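Local coordinates for malonyl CoA-acyl carrier protein transacylase (Bartonella henselae, PDB 3QAT), which probably transfers the malonyl group from malonyl-CoA to acyl carrier protein, supplying the extender unit for bacterial fatty acid synthesis, at residues G15-G20 with V58-A63; N64-L69 with R118-R123. All coordinates share one frame; numbering follows the deposited sequence. Where two conformers were deposited one is given.

Contact 1: G15-G20 with V58-A63; sequences GSQLIG and VLTLTA
Q17 and L59–T60 join the loop after strand 6-11 to the last turn of helix 56-60. Q17 is the last residue of a GQGSQ sequence, the glycine- and glutamine-rich loop near the active site of malonyl-CoA:ACP transacylases.

The hydrogen bonds centre on the Q17 amide. Its NE2 donates to T60 OG1 at 3.0 Å, with an N-H...O angle of 154°. The hydroxyl lies 16° out of the amide plane, so the bond is slightly tilted. The other end of the amide turns back on its own loop. G15 N approaches Q17 OE1 to 2.8 Å within the plane of the amide, along one of the oxygen's lone pairs. The amide is thus gripped at both ends, which fixes its rotation. The fold-back comes from a bend at chi2 (-73°). T60 OG1 is also hydrogen-bonded to A56 O, one turn earlier in its helix. That bond holds the hydroxyl where Q17 reaches it.

Water adds a second link. A water donates to Q17 O at 2.8 Å, and weakly to T60 OG1.

The apolar part is carried by L59. The Q17 and L59 side chains reach past one another, with Q17 CG 4.1 Å from L59 CG. Behind, L59 rests on I50 and I51 of helix 47-53. L18 and I19 meet it mainly through backbone. The methyl L59 CD2 lies against their peptide link, 3.7 Å from L18 C and 3.8 Å from I19 N.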
loop_
_atom_site.group_PDB
_atom_site.type_symbol
_atom_site.label_atom_id
_atom_site.label_comp_id
_atom_site.label_asym_id
_atom_site.label_seq_id
_atom_site.Cartn_x
_atom_site.Cartn_y
_atom_site.Cartn_z
ATOM N N GLY A 15 -4.742 -2.287 -5.965
ATOM C CA GLY A 15 -4.907 -1.618 -7.240
ATOM C C GLY A 15 -3.695 -1.814 -8.131
ATOM O O GLY A 15 -3.720 -1.488 -9.336
ATOM N N SER A 16 -2.615 -2.316 -7.544
ATOM C CA SER A 16 -1.399 -2.579 -8.334
ATOM C C SER A 16 -1.297 -4.018 -8.802
ATOM O O SER A 16 -0.399 -4.352 -9.592
ATOM C CB SER A 16 -0.124 -2.185 -7.535
ATOM O OG SER A 16 -0.056 -0.771 -7.404
ATOM N N GLN A 17 -2.227 -4.857 -8.371
ATOM C CA GLN A 17 -2.191 -6.278 -8.750
ATOM C C GLN A 17 -2.588 -6.462 -10.207
ATOM O O GLN A 17 -3.439 -5.729 -10.758
ATOM C CB GLN A 17 -3.074 -7.131 -7.811
ATOM C CG GLN A 17 -4.614 -7.012 -8.013
ATOM C CD GLN A 17 -5.216 -5.708 -7.525
ATOM O OE1 GLN A 17 -4.577 -4.937 -6.817
ATOM N NE2 GLN A 17 -6.472 -5.461 -7.922
ATOM N N LEU A 18 -1.954 -7.454 -10.827
ATOM C CA LEU A 18 -2.158 -7.775 -12.253
ATOM C C LEU A 18 -1.972 -9.278 -12.394
ATOM O O LEU A 18 -1.029 -9.815 -11.839
ATOM C CB LEU A 18 -1.032 -7.130 -13.105
ATOM C CG LEU A 18 -0.948 -5.603 -13.137
ATOM C CD1 LEU A 18 0.434 -5.136 -13.503
ATOM C CD2 LEU A 18 -1.988 -5.080 -14.118
ATOM N N ILE A 19 -2.823 -9.937 -13.177
ATOM C CA ILE A 19 -2.623 -11.372 -13.472
ATOM C C ILE A 19 -1.247 -11.564 -14.081
ATOM O O ILE A 19 -0.847 -10.810 -14.994
ATOM C CB ILE A 19 -3.645 -11.904 -14.497
ATOM C CG1 ILE A 19 -5.030 -12.005 -13.867
ATOM C CG2 ILE A 19 -3.188 -13.275 -15.082
ATOM C CD1 ILE A 19 -6.144 -12.221 -14.954
ATOM N N GLY A 20 -0.542 -12.581 -13.593
ATOM C CA GLY A 20 0.806 -12.918 -14.080
ATOM C C GLY A 20 1.934 -12.168 -13.408
ATOM O O GLY A 20 3.118 -12.443 -13.678
ATOM N N VAL A 58 -10.946 -12.597 -8.827
ATOM C CA VAL A 58 -10.499 -13.396 -7.656
ATOM C C VAL A 58 -9.203 -12.855 -7.079
ATOM O O VAL A 58 -9.073 -12.683 -5.845
ATOM C CB VAL A 58 -10.382 -14.879 -7.985
ATOM C CG1 VAL A 58 -9.789 -15.685 -6.796
ATOM C CG2 VAL A 58 -11.733 -15.428 -8.401
ATOM N N LEU A 59 -8.231 -12.539 -7.944
ATOM C CA LEU A 59 -6.990 -11.910 -7.466
ATOM C C LEU A 59 -7.242 -10.566 -6.792
ATOM O O LEU A 59 -6.536 -10.201 -5.849
ATOM C CB LEU A 59 -6.023 -11.716 -8.645
ATOM C CG LEU A 59 -4.675 -11.060 -8.339
ATOM C CD1 LEU A 59 -3.890 -11.818 -7.256
ATOM C CD2 LEU A 59 -3.831 -10.928 -9.613
ATOM N N THR A 60 -8.244 -9.833 -7.263
ATOM C CA THR A 60 -8.515 -8.488 -6.760
ATOM C C THR A 60 -9.178 -8.524 -5.375
ATOM O O THR A 60 -9.041 -7.556 -4.622
ATOM C CB THR A 60 -9.334 -7.722 -7.822
ATOM O OG1 THR A 60 -8.450 -7.439 -8.914
ATOM C CG2 THR A 60 -9.905 -6.404 -7.313
ATOM N N LEU A 61 -9.875 -9.618 -5.037
ATOM C CA LEU A 61 -10.430 -9.730 -3.667
ATOM C C LEU A 61 -9.305 -9.384 -2.699
ATOM O O LEU A 61 -8.184 -9.905 -2.804
ATOM C CB LEU A 61 -10.901 -11.145 -3.402
ATOM C CG LEU A 61 -12.123 -11.573 -4.214
ATOM C CD1 LEU A 61 -12.344 -13.034 -3.895
ATOM C CD2 LEU A 61 -13.323 -10.722 -3.829
ATOM N N THR A 62 -9.608 -8.494 -1.753
ATOM C CA THR A 62 -8.531 -7.959 -0.897
ATOM C C THR A 62 -7.807 -9.051 -0.060
ATOM O O THR A 62 -6.588 -8.945 0.159
ATOM C CB THR A 62 -9.031 -6.770 -0.071
ATOM O OG1 THR A 62 -7.905 -6.040 0.474
ATOM C CG2 THR A 62 -9.987 -7.246 1.000
ATOM N N ALA A 63 -8.507 -10.130 0.300
ATOM C CA ALA A 63 -7.863 -11.243 1.009
ATOM C C ALA A 63 -6.808 -11.950 0.166
ATOM O O ALA A 63 -5.910 -12.599 0.706
ATOM C CB ALA A 63 -8.893 -12.238 1.518
HETATM O O HOH W 1 -6.144 -6.264 -11.167
#

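Contact 2: N64-L69 with R118-R123; sequences NAQPAL and RLLRIR
L120 meets the helix turn at Q66 and P67, and its CA is 5.2 Å from that of P67. Its side chain points into the interface. CB sits 3.8 Å from P67 N, the nitrogen that has no hydrogen to give to the turn before and marks a kink in helix 62-82. The proline ring adds P67 CD, 4.1 Å from L120 CB. The two leucine methyls take different partners. CD1 packs on the backbone at Q66 O, 3.6 Å away, while CD2 touches the side-chain oxygen Q66 OE1.

Over these turns helices 62-82 and 113-129 run nearly antiparallel (159°), their segment axes 7.9 Å apart at closest approach. They pack together in the large α/β subdomain of the acyltransferase fold.

R121 CG lies anti to the backbone N. The chain then bends at the next two bonds, which brings NH2 back beside P67 CG at 4.2 Å. N64 OD1 is 3.1 Å from R121 NH2, but the angle is too poor for a hydrogen bond. The guanidinium is held instead by E45, in a salt bridge, and by A63 O. N64 ND2 turns to V58 O.

R123 stays extended from CG to NE, so its CB, CG and CD also line Q66 OE1. NH1 donates to that oxygen at 2.9 Å, with an N-H...O angle of 158°. The amide and guanidinium planes are steeply turned against each other. The oxygen lies in the guanidinium plane, but NH1 stands 52° above the carbonyl plane and uses no lone pair direction. Q66 NE2 is tied to T62 OG1. R123 NH2 bonds Q256 OE1 and S98 OG.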
loop_
_atom_site.group_PDB
_atom_site.type_symbol
_atom_site.label_atom_id
_atom_site.label_comp_id
_atom_site.label_asym_id
_atom_site.label_seq_id
_atom_site.Cartn_x
_atom_site.Cartn_y
_atom_site.Cartn_z
ATOM N N ASN A 64 -6.913 -11.805 -1.165
ATOM C CA ASN A 64 -5.880 -12.299 -2.082
ATOM C C ASN A 64 -4.858 -11.244 -2.486
ATOM O O ASN A 64 -3.640 -11.501 -2.444
ATOM C CB ASN A 64 -6.538 -12.948 -3.302
ATOM C CG ASN A 64 -7.314 -14.171 -2.909
ATOM O OD1 ASN A 64 -6.976 -14.848 -1.918
ATOM N ND2 ASN A 64 -8.385 -14.459 -3.639
ATOM N N ALA A 65 -5.355 -10.065 -2.867
ATOM C CA ALA A 65 -4.488 -9.012 -3.373
ATOM C C ALA A 65 -3.446 -8.580 -2.338
ATOM O O ALA A 65 -2.330 -8.239 -2.694
ATOM C CB ALA A 65 -5.330 -7.803 -3.799
ATOM N N GLN A 66 -3.817 -8.573 -1.053
ATOM C CA GLN A 66 -2.857 -8.062 -0.049
ATOM C C GLN A 66 -1.623 -8.996 0.095
ATOM O O GLN A 66 -0.512 -8.532 -0.118
ATOM C CB GLN A 66 -3.528 -7.793 1.304
ATOM C CG GLN A 66 -4.595 -6.697 1.214
ATOM C CD GLN A 66 -5.003 -6.172 2.591
ATOM O OE1 GLN A 66 -4.160 -6.026 3.494
ATOM N NE2 GLN A 66 -6.300 -5.859 2.759
ATOM N N PRO A 67 -1.821 -10.299 0.424
ATOM C CA PRO A 67 -0.609 -11.124 0.489
ATOM C C PRO A 67 0.050 -11.268 -0.886
ATOM O O PRO A 67 1.295 -11.357 -0.962
ATOM C CB PRO A 67 -1.100 -12.487 1.036
ATOM C CG PRO A 67 -2.627 -12.498 0.735
ATOM C CD PRO A 67 -3.031 -11.033 0.888
ATOM N N ALA A 68 -0.748 -11.261 -1.973
ATOM C CA ALA A 68 -0.134 -11.408 -3.328
ATOM C C ALA A 68 0.789 -10.254 -3.710
ATOM O O ALA A 68 1.887 -10.474 -4.220
ATOM C CB ALA A 68 -1.207 -11.558 -4.405
ATOM N N LEU A 69 0.343 -9.025 -3.474
ATOM C CA LEU A 69 1.176 -7.863 -3.810
ATOM C C LEU A 69 2.440 -7.849 -2.961
ATOM O O LEU A 69 3.527 -7.498 -3.464
ATOM C CB LEU A 69 0.389 -6.548 -3.644
ATOM C CG LEU A 69 -0.493 -6.243 -4.881
ATOM C CD1 LEU A 69 -1.551 -5.182 -4.542
ATOM C CD2 LEU A 69 0.384 -5.769 -6.046
ATOM N N ARG A 118 0.665 -14.042 6.620
ATOM C CA ARG A 118 -0.473 -14.335 7.461
ATOM C C ARG A 118 -1.139 -13.061 7.969
ATOM O O ARG A 118 -2.368 -12.992 8.020
ATOM C CB ARG A 118 -0.048 -15.249 8.627
ATOM C CG ARG A 118 0.317 -16.669 8.173
ATOM C CD ARG A 118 0.902 -17.448 9.323
ATOM N NE ARG A 118 1.195 -18.803 8.889
ATOM C CZ ARG A 118 1.914 -19.669 9.588
ATOM N NH1 ARG A 118 2.461 -19.313 10.753
ATOM N NH2 ARG A 118 2.100 -20.891 9.103
ATOM N N LEU A 119 -0.341 -12.063 8.320
ATOM C CA LEU A 119 -0.914 -10.791 8.777
ATOM C C LEU A 119 -1.764 -10.175 7.675
ATOM O O LEU A 119 -2.833 -9.647 7.965
ATOM C CB LEU A 119 0.173 -9.783 9.206
ATOM C CG LEU A 119 0.875 -10.055 10.541
ATOM C CD1 LEU A 119 2.140 -9.200 10.585
ATOM C CD2 LEU A 119 -0.051 -9.726 11.721
ATOM N N LEU A 120 -1.289 -10.242 6.420
ATOM C CA LEU A 120 -2.031 -9.630 5.305
ATOM C C LEU A 120 -3.289 -10.396 4.928
ATOM O O LEU A 120 -4.292 -9.801 4.554
ATOM C CB LEU A 120 -1.125 -9.395 4.084
ATOM C CG LEU A 120 -0.107 -8.278 4.349
ATOM C CD1 LEU A 120 0.851 -8.263 3.182
ATOM C CD2 LEU A 120 -0.819 -6.921 4.508
ATOM N N ARG A 121 -3.259 -11.716 5.098
ATOM C CA ARG A 121 -4.466 -12.507 4.931
ATOM C C ARG A 121 -5.511 -12.168 6.027
ATOM O O ARG A 121 -6.684 -11.980 5.734
ATOM C CB ARG A 121 -4.098 -14.000 4.876
ATOM C CG ARG A 121 -5.266 -14.980 4.952
ATOM C CD ARG A 121 -6.354 -14.760 3.904
ATOM N NE ARG A 121 -5.874 -14.747 2.507
ATOM C CZ ARG A 121 -5.628 -15.838 1.776
ATOM N NH1 ARG A 121 -5.673 -17.063 2.304
ATOM N NH2 ARG A 121 -5.295 -15.686 0.494
ATOM N N ILE A 122 -5.042 -12.031 7.269
ATOM C CA ILE A 122 -5.930 -11.615 8.379
ATOM C C ILE A 122 -6.495 -10.226 8.071
ATOM O O ILE A 122 -7.705 -9.970 8.265
ATOM C CB ILE A 122 -5.152 -11.640 9.722
ATOM C CG1 ILE A 122 -4.948 -13.099 10.143
ATOM C CG2 ILE A 122 -5.926 -10.845 10.808
ATOM C CD1 ILE A 122 -3.851 -13.254 11.233
ATOM N N ARG A 123 -5.640 -9.341 7.559
ATOM C CA ARG A 123 -6.057 -7.972 7.294
ATOM C C ARG A 123 -7.131 -7.936 6.193
ATOM O O ARG A 123 -8.179 -7.298 6.347
ATOM C CB ARG A 123 -4.826 -7.155 6.870
ATOM C CG ARG A 123 -5.039 -5.643 6.885
ATOM C CD ARG A 123 -3.682 -4.942 6.718
ATOM N NE ARG A 123 -3.769 -3.461 6.703
ATOM C CZ ARG A 123 -3.971 -2.731 5.594
ATOM N NH1 ARG A 123 -4.183 -3.319 4.398
ATOM N NH2 ARG A 123 -3.999 -1.397 5.668
#

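Contacts 1 and 2 share helix 62-82, and their centres lie about 10 Å apart. Two bonds stitch them directly: N64 ND2 is 2.9 Å from V58 O, and R121 NE is 2.8 Å from A63 O. Q17 N also packs on L69 CD2 at 3.6 Å. Contact 2 reaches the probable active site through R123. The 58-63 segment of contact 1 is linked to it indirectly, through T62, whose OG1 bonds both Q14 OE1 and Q66 NE2. Q66 OE1 probably helps, with Q256, to place R123 beside S98. S98 lies in a GxSxG sequence consistent with the nucleophile elbow. By analogy with related transacylases, S98 is probably the nucleophile and R123 probably binds the malonyl carboxylate.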